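Local coordinates for annexin (Schistosoma mansoni, PDB 4MDU), which binds acidic phospholipid membranes in a calcium-dependent manner, aggregates liposomes, and is involved in worm reproduction and host-parasite interaction, at residues B[177-185]-B[275-283]; B[104-113]-B[310-318]. All blocks are in the same frame, centred on the assembly; numbering follows the deposited sequence.

Contact 1 (B[177-185]-B[275-283])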
ATOM      1  N   ASP B 177      -0.683 -15.097   0.717  1.00 30.69           N
ATOM      2  CA  ASP B 177       0.474 -15.157   1.595  1.00 36.18           C
ATOM      3  C   ASP B 177       0.419 -14.092   2.687  1.00 36.11           C
ATOM      4  O   ASP B 177       0.815 -14.340   3.829  1.00 35.64           O
ATOM      5  CB  ASP B 177       1.769 -15.051   0.785  1.00 38.07           C
ATOM      6  CG  ASP B 177       1.883 -16.144  -0.275  1.00 40.20           C
ATOM      7  OD1 ASP B 177       1.559 -17.305   0.037  1.00 38.69           O
ATOM      8  OD2 ASP B 177       2.288 -15.850  -1.421  1.00 43.30           O
ATOM      9  N   TYR B 178      -0.064 -12.904   2.343  1.00 33.36           N
ATOM     10  CA  TYR B 178      -0.123 -11.826   3.321  1.00 27.07           C
ATOM     11  C   TYR B 178      -1.101 -12.190   4.428  1.00 28.34           C
ATOM     12  O   TYR B 178      -0.801 -12.029   5.613  1.00 32.83           O
ATOM     13  CB  TYR B 178      -0.529 -10.504   2.661  1.00 33.17           C
ATOM     14  CG  TYR B 178      -1.039  -9.446   3.633  1.00 32.66           C
ATOM     15  CD1 TYR B 178      -0.205  -8.913   4.613  1.00 24.56           C
ATOM     16  CD2 TYR B 178      -2.346  -8.968   3.546  1.00 37.46           C
ATOM     17  CE1 TYR B 178      -0.665  -7.953   5.491  1.00 29.48           C
ATOM     18  CE2 TYR B 178      -2.821  -7.993   4.420  1.00 31.00           C
ATOM     19  CZ  TYR B 178      -1.975  -7.492   5.387  1.00 34.34           C
ATOM     20  OH  TYR B 178      -2.427  -6.528   6.257  1.00 34.08           O
ATOM     21  N   GLU B 179      -2.264 -12.697   4.034  1.00 30.19           N
ATOM     22  CA  GLU B 179      -3.328 -13.011   4.984  1.00 34.77           C
ATOM     23  C   GLU B 179      -2.908 -14.135   5.919  1.00 33.17           C
ATOM     24  O   GLU B 179      -3.168 -14.104   7.126  1.00 28.85           O
ATOM     25  CB  GLU B 179      -4.611 -13.393   4.245  1.00 30.72           C
ATOM     26  CG  GLU B 179      -5.290 -12.243   3.527  1.00 40.92           C
ATOM     27  CD  GLU B 179      -4.583 -11.841   2.241  1.00 50.70           C
ATOM     28  OE1 GLU B 179      -3.630 -12.547   1.851  1.00 49.28           O
ATOM     29  OE2 GLU B 179      -4.988 -10.826   1.618  1.00 49.77           O
ATOM     30  N   TYR B 180      -2.247 -15.129   5.349  1.00 33.70           N
ATOM     31  CA  TYR B 180      -1.785 -16.251   6.136  1.00 32.76           C
ATOM     32  C   TYR B 180      -0.764 -15.764   7.163  1.00 33.58           C
ATOM     33  O   TYR B 180      -0.854 -16.112   8.350  1.00 35.05           O
ATOM     34  CB  TYR B 180      -1.198 -17.333   5.229  1.00 36.64           C
ATOM     35  CG  TYR B 180      -0.677 -18.534   5.987  1.00 40.06           C
ATOM     36  CD1 TYR B 180       0.595 -18.518   6.552  1.00 40.77           C
ATOM     37  CD2 TYR B 180      -1.454 -19.678   6.150  1.00 42.05           C
ATOM     38  CE1 TYR B 180       1.083 -19.603   7.257  1.00 48.81           C
ATOM     39  CE2 TYR B 180      -0.968 -20.787   6.851  1.00 39.34           C
ATOM     40  CZ  TYR B 180       0.304 -20.740   7.403  1.00 48.77           C
ATOM     41  OH  TYR B 180       0.818 -21.814   8.107  1.00 48.89           O
ATOM     42  N   ALA B 181       0.187 -14.939   6.720  1.00 28.77           N
ATOM     43  CA  ALA B 181       1.202 -14.403   7.634  1.00 28.95           C
ATOM     44  C   ALA B 181       0.557 -13.548   8.707  1.00 24.36           C
ATOM     45  O   ALA B 181       0.917 -13.629   9.884  1.00 28.71           O
ATOM     46  CB  ALA B 181       2.267 -13.596   6.877  1.00 24.37           C
ATOM     47  N   LEU B 182      -0.409 -12.731   8.298  1.00 29.42           N
ATOM     48  CA  LEU B 182      -1.144 -11.887   9.241  1.00 30.07           C
ATOM     49  C   LEU B 182      -1.761 -12.750  10.338  1.00 35.91           C
ATOM     50  O   LEU B 182      -1.596 -12.469  11.526  1.00 36.70           O
ATOM     51  CB  LEU B 182      -2.235 -11.108   8.504  1.00 30.87           C
ATOM     52  CG  LEU B 182      -2.513  -9.666   8.933  1.00 35.76           C
ATOM     53  CD1 LEU B 182      -1.224  -8.903   9.041  1.00 37.78           C
ATOM     54  CD2 LEU B 182      -3.468  -8.976   7.936  1.00 26.28           C
ATOM     55  N   LEU B 183      -2.461 -13.808   9.927  1.00 40.59           N
ATOM     56  CA  LEU B 183      -3.053 -14.783  10.855  1.00 37.84           C
ATOM     57  C   LEU B 183      -2.047 -15.448  11.789  1.00 31.63           C
ATOM     58  O   LEU B 183      -2.376 -15.751  12.935  1.00 26.98           O
ATOM     59  CB  LEU B 183      -3.803 -15.880  10.093  1.00 43.61           C
ATOM     60  CG  LEU B 183      -5.323 -15.775   9.944  1.00 49.56           C
ATOM     61  CD1 LEU B 183      -5.925 -14.798  10.954  1.00 40.52           C
ATOM     62  CD2 LEU B 183      -5.684 -15.384   8.523  1.00 51.58           C
ATOM     63  N   SER B 184      -0.836 -15.698  11.303  1.00 27.13           N
ATOM     64  CA  SER B 184       0.178 -16.321  12.154  1.00 32.25           C
ATOM     65  C   SER B 184       0.578 -15.404  13.306  1.00 40.23           C
ATOM     66  O   SER B 184       0.785 -15.870  14.424  1.00 32.22           O
ATOM     67  CB  SER B 184       1.414 -16.748  11.354  1.00 34.83           C
ATOM     68  OG  SER B 184       2.242 -15.642  11.052  1.00 44.52           O
ATOM     69  N   LEU B 185       0.676 -14.100  13.045  1.00 34.17           N
ATOM     70  CA  LEU B 185       0.916 -13.176  14.141  1.00 32.32           C
ATOM     71  C   LEU B 185      -0.227 -13.227  15.154  1.00 32.65           C
ATOM     72  O   LEU B 185      -0.005 -13.258  16.367  1.00 32.88           O
ATOM     73  CB  LEU B 185       1.108 -11.727  13.645  1.00 24.46           C
ATOM     74  CG  LEU B 185       2.321 -11.438  12.758  1.00 27.11           C
ATOM     75  CD1 LEU B 185       2.397  -9.951  12.409  1.00 27.12           C
ATOM     76  CD2 LEU B 185       3.626 -11.916  13.422  1.00 27.62           C
ATOM     77  N   ASP B 275       1.433  -6.431   0.162  1.00 31.60           N
ATOM     78  CA  ASP B 275       1.363  -6.293   1.606  1.00 29.29           C
ATOM     79  C   ASP B 275       2.153  -7.374   2.311  1.00 35.08           C
ATOM     80  O   ASP B 275       2.602  -7.188   3.450  1.00 37.45           O
ATOM     81  CB  ASP B 275      -0.090  -6.298   2.063  1.00 37.80           C
ATOM     82  CG  ASP B 275      -0.735  -4.935   1.909  1.00 40.00           C
ATOM     83  OD1 ASP B 275       0.009  -3.930   1.955  1.00 42.04           O
ATOM     84  OD2 ASP B 275      -1.967  -4.864   1.731  1.00 38.90           O
ATOM     85  N   TYR B 276       2.327  -8.504   1.627  1.00 33.38           N
ATOM     86  CA  TYR B 276       3.136  -9.585   2.164  1.00 28.87           C
ATOM     87  C   TYR B 276       4.569  -9.106   2.382  1.00 22.61           C
ATOM     88  O   TYR B 276       5.147  -9.298   3.458  1.00 26.89           O
ATOM     89  CB  TYR B 276       3.079 -10.823   1.262  1.00 35.35           C
ATOM     90  CG  TYR B 276       3.851 -12.002   1.813  1.00 35.20           C
ATOM     91  CD1 TYR B 276       3.506 -12.572   3.032  1.00 29.64           C
ATOM     92  CD2 TYR B 276       4.911 -12.553   1.105  1.00 35.58           C
ATOM     93  CE1 TYR B 276       4.197 -13.641   3.534  1.00 32.57           C
ATOM     94  CE2 TYR B 276       5.613 -13.628   1.599  1.00 39.92           C
ATOM     95  CZ  TYR B 276       5.252 -14.166   2.813  1.00 40.28           C
ATOM     96  OH  TYR B 276       5.948 -15.230   3.311  1.00 33.47           O
ATOM     97  N   ARG B 277       5.135  -8.440   1.379  1.00 28.21           N
ATOM     98  CA  ARG B 277       6.469  -7.853   1.548  1.00 22.84           C
ATOM     99  C   ARG B 277       6.487  -6.834   2.680  1.00 23.32           C
ATOM    100  O   ARG B 277       7.387  -6.838   3.524  1.00 27.22           O
ATOM    101  CB  ARG B 277       6.959  -7.231   0.236  1.00 29.92           C
ATOM    102  CG  ARG B 277       8.080  -6.218   0.406  1.00 37.16           C
ATOM    103  CD  ARG B 277       8.674  -5.832  -0.934  1.00 41.34           C
ATOM    104  NE  ARG B 277       7.632  -5.616  -1.930  1.00 58.72           N
ATOM    105  CZ  ARG B 277       7.861  -5.440  -3.229  1.00 70.57           C
ATOM    106  NH1 ARG B 277       9.108  -5.452  -3.698  1.00 65.71           N
ATOM    107  NH2 ARG B 277       6.843  -5.257  -4.064  1.00 74.38           N
ATOM    108  N   LYS B 278       5.482  -5.960   2.703  1.00 34.66           N
ATOM    109  CA  LYS B 278       5.447  -4.881   3.684  1.00 32.12           C
ATOM    110  C   LYS B 278       5.334  -5.444   5.103  1.00 25.47           C
ATOM    111  O   LYS B 278       5.959  -4.936   6.033  1.00 31.71           O
ATOM    112  CB  LYS B 278       4.288  -3.902   3.405  1.00 34.05           C
ATOM    113  CG  LYS B 278       4.287  -3.269   2.017  1.00 44.74           C
ATOM    114  CD  LYS B 278       3.188  -2.205   1.899  1.00 56.23           C
ATOM    115  CE  LYS B 278       2.797  -1.918   0.446  1.00 62.14           C
ATOM    116  NZ  LYS B 278       1.506  -2.578   0.046  1.00 62.68           N
ATOM    117  N   LEU B 279       4.514  -6.473   5.277  1.00 24.57           N
ATOM    118  CA  LEU B 279       4.405  -7.126   6.577  1.00 25.69           C
ATOM    119  C   LEU B 279       5.763  -7.745   6.983  1.00 23.42           C
ATOM    120  O   LEU B 279       6.288  -7.466   8.062  1.00 25.45           O
ATOM    121  CB  LEU B 279       3.284  -8.177   6.563  1.00 23.42           C
ATOM    122  CG  LEU B 279       3.168  -9.054   7.821  1.00 30.49           C
ATOM    123  CD1 LEU B 279       2.979  -8.182   9.037  1.00 24.54           C
ATOM    124  CD2 LEU B 279       2.031 -10.080   7.726  1.00 31.89           C
ATOM    125  N   LEU B 280       6.340  -8.563   6.110  1.00 26.60           N
ATOM    126  CA  LEU B 280       7.651  -9.164   6.390  1.00 24.32           C
ATOM    127  C   LEU B 280       8.702  -8.092   6.665  1.00 29.48           C
ATOM    128  O   LEU B 280       9.491  -8.210   7.605  1.00 31.52           O
ATOM    129  CB  LEU B 280       8.112 -10.034   5.219  1.00 27.59           C
ATOM    130  CG  LEU B 280       7.257 -11.267   4.901  1.00 29.94           C
ATOM    131  CD1 LEU B 280       7.795 -12.027   3.696  1.00 25.37           C
ATOM    132  CD2 LEU B 280       7.233 -12.160   6.104  1.00 26.15           C
ATOM    133  N   VAL B 281       8.713  -7.038   5.851  1.00 32.55           N
ATOM    134  CA  VAL B 281       9.703  -5.980   6.037  1.00 26.39           C
ATOM    135  C   VAL B 281       9.500  -5.280   7.365  1.00 25.16           C
ATOM    136  O   VAL B 281      10.469  -5.036   8.108  1.00 28.52           O
ATOM    137  CB  VAL B 281       9.690  -4.953   4.898  1.00 33.10           C
ATOM    138  CG1 VAL B 281      10.447  -3.700   5.328  1.00 28.93           C
ATOM    139  CG2 VAL B 281      10.292  -5.555   3.620  1.00 26.56           C
ATOM    140  N   ALA B 282       8.242  -4.974   7.675  1.00 21.48           N
ATOM    141  CA  ALA B 282       7.919  -4.392   8.978  1.00 25.77           C
ATOM    142  C   ALA B 282       8.455  -5.264  10.123  1.00 25.16           C
ATOM    143  O   ALA B 282       9.150  -4.769  11.017  1.00 25.54           O
ATOM    144  CB  ALA B 282       6.419  -4.190   9.131  1.00 16.61           C
ATOM    145  N   VAL B 283       8.116  -6.551  10.109  1.00 25.85           N
ATOM    146  CA  VAL B 283       8.519  -7.437  11.205  1.00 20.67           C
ATOM    147  C   VAL B 283      10.044  -7.526  11.343  1.00 23.09           C
ATOM    148  O   VAL B 283      10.584  -7.418  12.449  1.00 21.10           O
ATOM    149  CB  VAL B 283       7.921  -8.842  11.053  1.00 23.65           C
ATOM    150  CG1 VAL B 283       8.527  -9.819  12.100  1.00 26.01           C
ATOM    151  CG2 VAL B 283       6.388  -8.793  11.162  1.00 25.55           C
TER

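Contact 2 (B[104-113]-B[310-318])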
ATOM      1  N   GLN B 104      -8.181   8.100  23.519  1.00 31.74           N
ATOM      2  CA  GLN B 104      -7.188   7.080  23.195  1.00 34.20           C
ATOM      3  C   GLN B 104      -6.321   6.830  24.418  1.00 31.72           C
ATOM      4  O   GLN B 104      -6.005   5.697  24.753  1.00 31.08           O
ATOM      5  CB  GLN B 104      -6.339   7.512  22.000  1.00 30.49           C
ATOM      6  CG  GLN B 104      -7.169   7.731  20.749  1.00 26.47           C
ATOM      7  CD  GLN B 104      -8.025   6.524  20.429  1.00 44.28           C
ATOM      8  OE1 GLN B 104      -7.505   5.438  20.150  1.00 41.04           O
ATOM      9  NE2 GLN B 104      -9.348   6.698  20.481  1.00 50.92           N
ATOM     10  N   LEU B 105      -5.995   7.912  25.112  1.00 31.74           N
ATOM     11  CA  LEU B 105      -5.119   7.889  26.272  1.00 33.31           C
ATOM     12  C   LEU B 105      -5.672   7.233  27.561  1.00 28.35           C
ATOM     13  O   LEU B 105      -4.935   6.498  28.222  1.00 29.27           O
ATOM     14  CB  LEU B 105      -4.649   9.325  26.541  1.00 39.91           C
ATOM     15  CG  LEU B 105      -3.301   9.700  27.161  1.00 35.95           C
ATOM     16  CD1 LEU B 105      -2.098   8.891  26.656  1.00 21.02           C
ATOM     17  CD2 LEU B 105      -3.083  11.189  26.936  1.00 38.29           C
ATOM     18  N   ILE B 106      -6.923   7.495  27.963  1.00 26.04           N
ATOM     19  CA  ILE B 106      -7.371   6.924  29.250  1.00 37.14           C
ATOM     20  C   ILE B 106      -7.911   5.511  29.137  1.00 26.98           C
ATOM     21  O   ILE B 106      -8.314   4.928  30.135  1.00 33.53           O
ATOM     22  CB  ILE B 106      -8.471   7.721  30.016  1.00 32.08           C
ATOM     23  CG1 ILE B 106      -9.361   8.450  29.044  1.00 32.44           C
ATOM     24  CG2 ILE B 106      -7.885   8.558  31.179  1.00 27.93           C
ATOM     25  CD1 ILE B 106     -10.094   7.522  28.173  1.00 23.82           C
ATOM     26  N   VAL B 107      -7.953   4.988  27.921  1.00 29.02           N
ATOM     27  CA  VAL B 107      -8.392   3.626  27.698  1.00 34.45           C
ATOM     28  C   VAL B 107      -7.198   2.681  27.773  1.00 36.30           C
ATOM     29  O   VAL B 107      -6.114   3.014  27.301  1.00 32.03           O
ATOM     30  CB  VAL B 107      -9.121   3.518  26.352  1.00 36.40           C
ATOM     31  CG1 VAL B 107      -9.039   2.118  25.811  1.00 42.45           C
ATOM     32  CG2 VAL B 107     -10.574   3.962  26.527  1.00 36.99           C
ATOM     33  N   ASP B 108      -7.395   1.517  28.393  1.00 34.36           N
ATOM     34  CA  ASP B 108      -6.338   0.518  28.520  1.00 23.80           C
ATOM     35  C   ASP B 108      -5.754   0.241  27.138  1.00 23.52           C
ATOM     36  O   ASP B 108      -6.499   0.083  26.156  1.00 26.07           O
ATOM     37  CB  ASP B 108      -6.905  -0.781  29.139  1.00 29.72           C
ATOM     38  CG  ASP B 108      -5.821  -1.750  29.585  1.00 35.66           C
ATOM     39  OD1 ASP B 108      -4.667  -1.305  29.821  1.00 31.89           O
ATOM     40  OD2 ASP B 108      -6.131  -2.962  29.706  1.00 41.01           O
ATOM     41  N   THR B 109      -4.428   0.198  27.045  1.00 21.03           N
ATOM     42  CA  THR B 109      -3.777   0.006  25.743  1.00 23.83           C
ATOM     43  C   THR B 109      -4.433  -1.060  24.861  1.00 29.29           C
ATOM     44  O   THR B 109      -4.736  -0.792  23.705  1.00 27.20           O
ATOM     45  CB  THR B 109      -2.306  -0.357  25.902  1.00 26.81           C
ATOM     46  OG1 THR B 109      -1.657   0.651  26.675  1.00 28.55           O
ATOM     47  CG2 THR B 109      -1.650  -0.484  24.555  1.00 22.33           C
ATOM     48  N   PRO B 110      -4.633  -2.283  25.396  1.00 31.40           N
ATOM     49  CA  PRO B 110      -5.236  -3.323  24.556  1.00 29.66           C
ATOM     50  C   PRO B 110      -6.615  -2.961  24.001  1.00 22.86           C
ATOM     51  O   PRO B 110      -6.903  -3.314  22.861  1.00 23.12           O
ATOM     52  CB  PRO B 110      -5.320  -4.550  25.493  1.00 33.89           C
ATOM     53  CG  PRO B 110      -5.039  -4.026  26.876  1.00 30.36           C
ATOM     54  CD  PRO B 110      -4.178  -2.812  26.696  1.00 23.00           C
ATOM     55  N   TYR B 111      -7.456  -2.278  24.768  1.00 23.72           N
ATOM     56  CA  TYR B 111      -8.768  -1.882  24.231  1.00 27.60           C
ATOM     57  C   TYR B 111      -8.583  -0.836  23.127  1.00 28.14           C
ATOM     58  O   TYR B 111      -9.215  -0.862  22.050  1.00 19.45           O
ATOM     59  CB  TYR B 111      -9.640  -1.308  25.344  1.00 30.54           C
ATOM     60  CG  TYR B 111     -11.078  -1.091  24.933  1.00 40.96           C
ATOM     61  CD1 TYR B 111     -11.512   0.134  24.443  1.00 40.98           C
ATOM     62  CD2 TYR B 111     -12.006  -2.118  25.035  1.00 40.15           C
ATOM     63  CE1 TYR B 111     -12.832   0.329  24.070  1.00 41.78           C
ATOM     64  CE2 TYR B 111     -13.323  -1.932  24.658  1.00 44.73           C
ATOM     65  CZ  TYR B 111     -13.730  -0.708  24.177  1.00 45.07           C
ATOM     66  OH  TYR B 111     -15.047  -0.539  23.815  1.00 45.60           O
ATOM     67  N   MET B 112      -7.694   0.099  23.396  1.00 25.95           N
ATOM     68  CA  MET B 112      -7.403   1.123  22.401  1.00 33.57           C
ATOM     69  C   MET B 112      -6.951   0.484  21.088  1.00 29.94           C
ATOM     70  O   MET B 112      -7.423   0.847  20.013  1.00 34.09           O
ATOM     71  CB  MET B 112      -6.362   2.108  22.933  1.00 32.16           C
ATOM     72  CG  MET B 112      -6.167   3.305  22.027  1.00 43.30           C
ATOM     73  SD  MET B 112      -4.693   3.023  21.073  1.00 54.28           S
ATOM     74  CE  MET B 112      -3.562   3.710  22.244  1.00 22.55           C
ATOM     75  N   LEU B 113      -6.064  -0.500  21.166  1.00 29.84           N
ATOM     76  CA  LEU B 113      -5.601  -1.130  19.941  1.00 22.42           C
ATOM     77  C   LEU B 113      -6.745  -1.901  19.295  1.00 19.05           C
ATOM     78  O   LEU B 113      -6.910  -1.886  18.067  1.00 20.67           O
ATOM     79  CB  LEU B 113      -4.372  -2.009  20.186  1.00 19.60           C
ATOM     80  CG  LEU B 113      -3.145  -1.209  20.619  1.00 22.67           C
ATOM     81  CD1 LEU B 113      -1.995  -2.161  20.916  1.00 28.44           C
ATOM     82  CD2 LEU B 113      -2.759  -0.181  19.555  1.00 16.17           C
ATOM     83  N   TYR B 310      -5.741   8.007  13.069  1.00 27.25           N
ATOM     84  CA  TYR B 310      -5.326   7.810  14.452  1.00 21.83           C
ATOM     85  C   TYR B 310      -3.897   7.346  14.603  1.00 19.60           C
ATOM     86  O   TYR B 310      -3.403   7.243  15.726  1.00 27.45           O
ATOM     87  CB  TYR B 310      -6.255   6.819  15.141  1.00 35.77           C
ATOM     88  CG  TYR B 310      -7.481   7.462  15.716  1.00 41.05           C
ATOM     89  CD1 TYR B 310      -7.689   7.488  17.083  1.00 56.71           C
ATOM     90  CD2 TYR B 310      -8.424   8.058  14.895  1.00 49.17           C
ATOM     91  CE1 TYR B 310      -8.813   8.077  17.625  1.00 64.95           C
ATOM     92  CE2 TYR B 310      -9.552   8.660  15.427  1.00 58.25           C
ATOM     93  CZ  TYR B 310      -9.744   8.662  16.795  1.00 63.30           C
ATOM     94  OH  TYR B 310     -10.863   9.249  17.346  1.00 60.80           O
ATOM     95  N   ALA B 311      -3.226   7.098  13.477  1.00 22.28           N
ATOM     96  CA  ALA B 311      -1.890   6.499  13.499  1.00 24.30           C
ATOM     97  C   ALA B 311      -0.864   7.306  14.292  1.00 28.91           C
ATOM     98  O   ALA B 311      -0.128   6.753  15.117  1.00 24.57           O
ATOM     99  CB  ALA B 311      -1.387   6.214  12.067  1.00 20.91           C
ATOM    100  N   LEU B 312      -0.833   8.617  14.057  1.00 25.44           N
ATOM    101  CA  LEU B 312       0.139   9.478  14.716  1.00 21.94           C
ATOM    102  C   LEU B 312       0.028   9.401  16.218  1.00 24.27           C
ATOM    103  O   LEU B 312       1.030   9.195  16.917  1.00 24.05           O
ATOM    104  CB  LEU B 312      -0.019  10.939  14.270  1.00 20.00           C
ATOM    105  CG  LEU B 312       0.896  11.924  15.001  1.00 27.69           C
ATOM    106  CD1 LEU B 312       2.371  11.581  14.820  1.00 21.60           C
ATOM    107  CD2 LEU B 312       0.626  13.362  14.507  1.00 27.57           C
ATOM    108  N   MET B 313      -1.187   9.585  16.727  1.00 24.80           N
ATOM    109  CA  MET B 313      -1.389   9.535  18.172  1.00 20.67           C
ATOM    110  C   MET B 313      -1.248   8.092  18.721  1.00 26.74           C
ATOM    111  O   MET B 313      -0.723   7.902  19.816  1.00 22.53           O
ATOM    112  CB  MET B 313      -2.714  10.223  18.595  1.00 15.48           C
ATOM    113  CG  MET B 313      -4.003   9.477  18.267  1.00 26.89           C
ATOM    114  SD  MET B 313      -5.510  10.298  18.882  1.00 35.71           S
ATOM    115  CE  MET B 313      -6.035  11.126  17.397  1.00 31.24           C
ATOM    116  N   ARG B 314      -1.685   7.084  17.959  1.00 24.98           N
ATOM    117  CA  ARG B 314      -1.506   5.694  18.407  1.00 24.37           C
ATOM    118  C   ARG B 314      -0.022   5.385  18.601  1.00 19.25           C
ATOM    119  O   ARG B 314       0.395   4.899  19.654  1.00 18.96           O
ATOM    120  CB  ARG B 314      -2.124   4.701  17.427  1.00 19.36           C
ATOM    121  CG  ARG B 314      -1.862   3.222  17.821  1.00 28.45           C
ATOM    122  CD  ARG B 314      -2.678   2.232  16.978  1.00 18.87           C
ATOM    123  NE  ARG B 314      -2.448   2.401  15.549  1.00 23.35           N
ATOM    124  CZ  ARG B 314      -3.332   2.920  14.700  1.00 30.20           C
ATOM    125  NH1 ARG B 314      -4.538   3.292  15.120  1.00 26.94           N
ATOM    126  NH2 ARG B 314      -3.014   3.056  13.421  1.00 31.27           N
ATOM    127  N   LEU B 315       0.782   5.725  17.601  1.00 26.65           N
ATOM    128  CA  LEU B 315       2.213   5.462  17.662  1.00 25.97           C
ATOM    129  C   LEU B 315       2.890   6.180  18.822  1.00 30.06           C
ATOM    130  O   LEU B 315       3.639   5.564  19.589  1.00 29.41           O
ATOM    131  CB  LEU B 315       2.878   5.798  16.333  1.00 18.63           C
ATOM    132  CG  LEU B 315       2.501   4.780  15.254  1.00 25.31           C
ATOM    133  CD1 LEU B 315       2.936   5.266  13.905  1.00 24.47           C
ATOM    134  CD2 LEU B 315       3.073   3.352  15.563  1.00 23.14           C
ATOM    135  N   LEU B 316       2.607   7.471  18.963  1.00 21.82           N
ATOM    136  CA  LEU B 316       3.160   8.270  20.057  1.00 22.70           C
ATOM    137  C   LEU B 316       2.782   7.717  21.438  1.00 25.77           C
ATOM    138  O   LEU B 316       3.638   7.527  22.307  1.00 26.16           O
ATOM    139  CB  LEU B 316       2.684   9.717  19.917  1.00 31.70           C
ATOM    140  CG  LEU B 316       3.679  10.684  19.259  1.00 40.04           C
ATOM    141  CD1 LEU B 316       4.752   9.938  18.456  1.00 31.03           C
ATOM    142  CD2 LEU B 316       2.964  11.734  18.419  1.00 34.69           C
ATOM    143  N   ILE B 317       1.492   7.487  21.644  1.00 24.92           N
ATOM    144  CA  ILE B 317       1.001   6.931  22.899  1.00 30.21           C
ATOM    145  C   ILE B 317       1.722   5.624  23.235  1.00 29.11           C
ATOM    146  O   ILE B 317       2.263   5.461  24.334  1.00 19.67           O
ATOM    147  CB  ILE B 317      -0.530   6.689  22.821  1.00 28.98           C
ATOM    148  CG1 ILE B 317      -1.247   8.048  22.692  1.00 24.76           C
ATOM    149  CG2 ILE B 317      -1.038   5.880  24.024  1.00 23.18           C
ATOM    150  CD1 ILE B 317      -2.706   7.945  22.345  1.00 20.16           C
ATOM    151  N   THR B 318       1.768   4.714  22.272  1.00 27.50           N
ATOM    152  CA  THR B 318       2.325   3.388  22.527  1.00 34.17           C
ATOM    153  C   THR B 318       3.854   3.408  22.664  1.00 32.55           C
ATOM    154  O   THR B 318       4.403   2.804  23.595  1.00 26.02           O
ATOM    155  CB  THR B 318       1.877   2.335  21.468  1.00 26.16           C
ATOM    156  OG1 THR B 318       2.120   2.839  20.146  1.00 28.02           O
ATOM    157  CG2 THR B 318       0.396   2.048  21.609  1.00 23.76           C
TER

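Contact 1 (B[177-185]-B[275-283])
The carbonyl oxygen of Ala181, whose methyl group points at the helix of 275-283, accepts two bonds: the helical one from Leu185 N and a second, slightly tilted from the carbonyl plane, from Ser184 OG, 2.7 Å from Ala181 O. The same Ala181 CB meets the edge of the Tyr276 ring. One turn back toward the N termini the two helices trade an Asp-Tyr pair in a reciprocal fashion, through two CH-pi contacts. Asp275 CB sits squarely over one face of Tyr178, 3.6 Å from the ring centroid, while Asp177 CB covers a face of Tyr276, 3.7 Å from its centroid. With CG anti to the backbone N (chi1 162°), Tyr178 lays its ring alongside the partner helix, under the Asp275 methylene; its OH goes on to bond Asp128, as Tyr276 OH bonds Thr238. These helices belong to the predicted second and third annexin repeats, and both begin with Gly-Asp-Tyr, which is consistent with the near-symmetric exchange. Asp275 and Asp128 are both ligands of one calcium site, so Tyr178 touches two of its carboxylate residues. In this calcium-free model Lys278 NZ forms a salt bridge to Asp275 OD1 (2.8 Å), coming from above the carboxylate plane. Asp177 OD2 takes a hydrogen bond from Gly125 N of the second subunit, whose own Asp275 packs on this Asp275. The axes run 33° from parallel and splay: CA atoms of Tyr178 and Tyr276 are 4.1 Å apart, those of Leu185 and Val283 10.0 Å. Leu279 fills the widening gap as a knob among Tyr178, Ala181, Leu182 and Leu185, its CD2 3.6 Å from Ala181 CB and its CD1 against Leu185 CD1, the two leucines lying side by side and pointing opposite ways.

Contact 2 (B[104-113]-B[310-318])
Gln104 sets its amide against the edge of the Tyr310 ring, the two planes 81° apart, with Gln104 NE2 3.2 Å from Tyr310 CE1. Its first torsion (chi1 -61°, CG beside the backbone N) puts Gln104 CG 3.6 Å from Met313 SD, the two side chains crossing at about a right angle, and the bend at chi2 then turns the amide to the tyrosine. Lower on the same side chain, Gln104 CB rests on Ile317 CD1 (3.7 Å). Ile317 divides its branches here: CD1 goes to Gln104, while CG2 lies 3.8 Å from Met112 CE and also touches Leu105 CD1. From helix 311-320 of the predicted fourth annexin repeat, the isoleucine thus reaches into the corner between helices 96-106 and 109-122, the junction of the predicted first and second repeats. Helices 109-113 and 311-318 run nearly antiparallel (160°). Leu113 CD2 lies against the aliphatic shaft of Arg314, 3.5 Å from Arg314 CD. Beyond it Arg314 NE forms a salt bridge with Glu133, near the middle of the molecule, an arrangement consistent with the polar central channel of annexins. Thr318 OG1 donates a hydrogen bond to Arg314 O (2.7 Å), leaving its CG2 toward Thr109, Met112 and Leu113.

How the contacts relate
From the N terminus the chain first lays down 104-113, the turn between the predicted repeats 1 and 2, and then 177-185 near the end of repeat 2. After 89 intervening residues, 275-283 in repeat 3 returns to pack on that helix and closes contact 1. Only then does 310-318, in repeat 4, come back to the repeat 1-2 junction, closing a loop of 196 residues; contact 1 is nested inside it. The centres are 22 Å apart and the nearest atoms about 10 Å, so the contacts do not touch. Helix 128-136 touches both: Ile132 and Leu131 meet Tyr178 and Leu182, while the interleaved Val130, Glu133 and Ile134 meet Arg314 and Leu315.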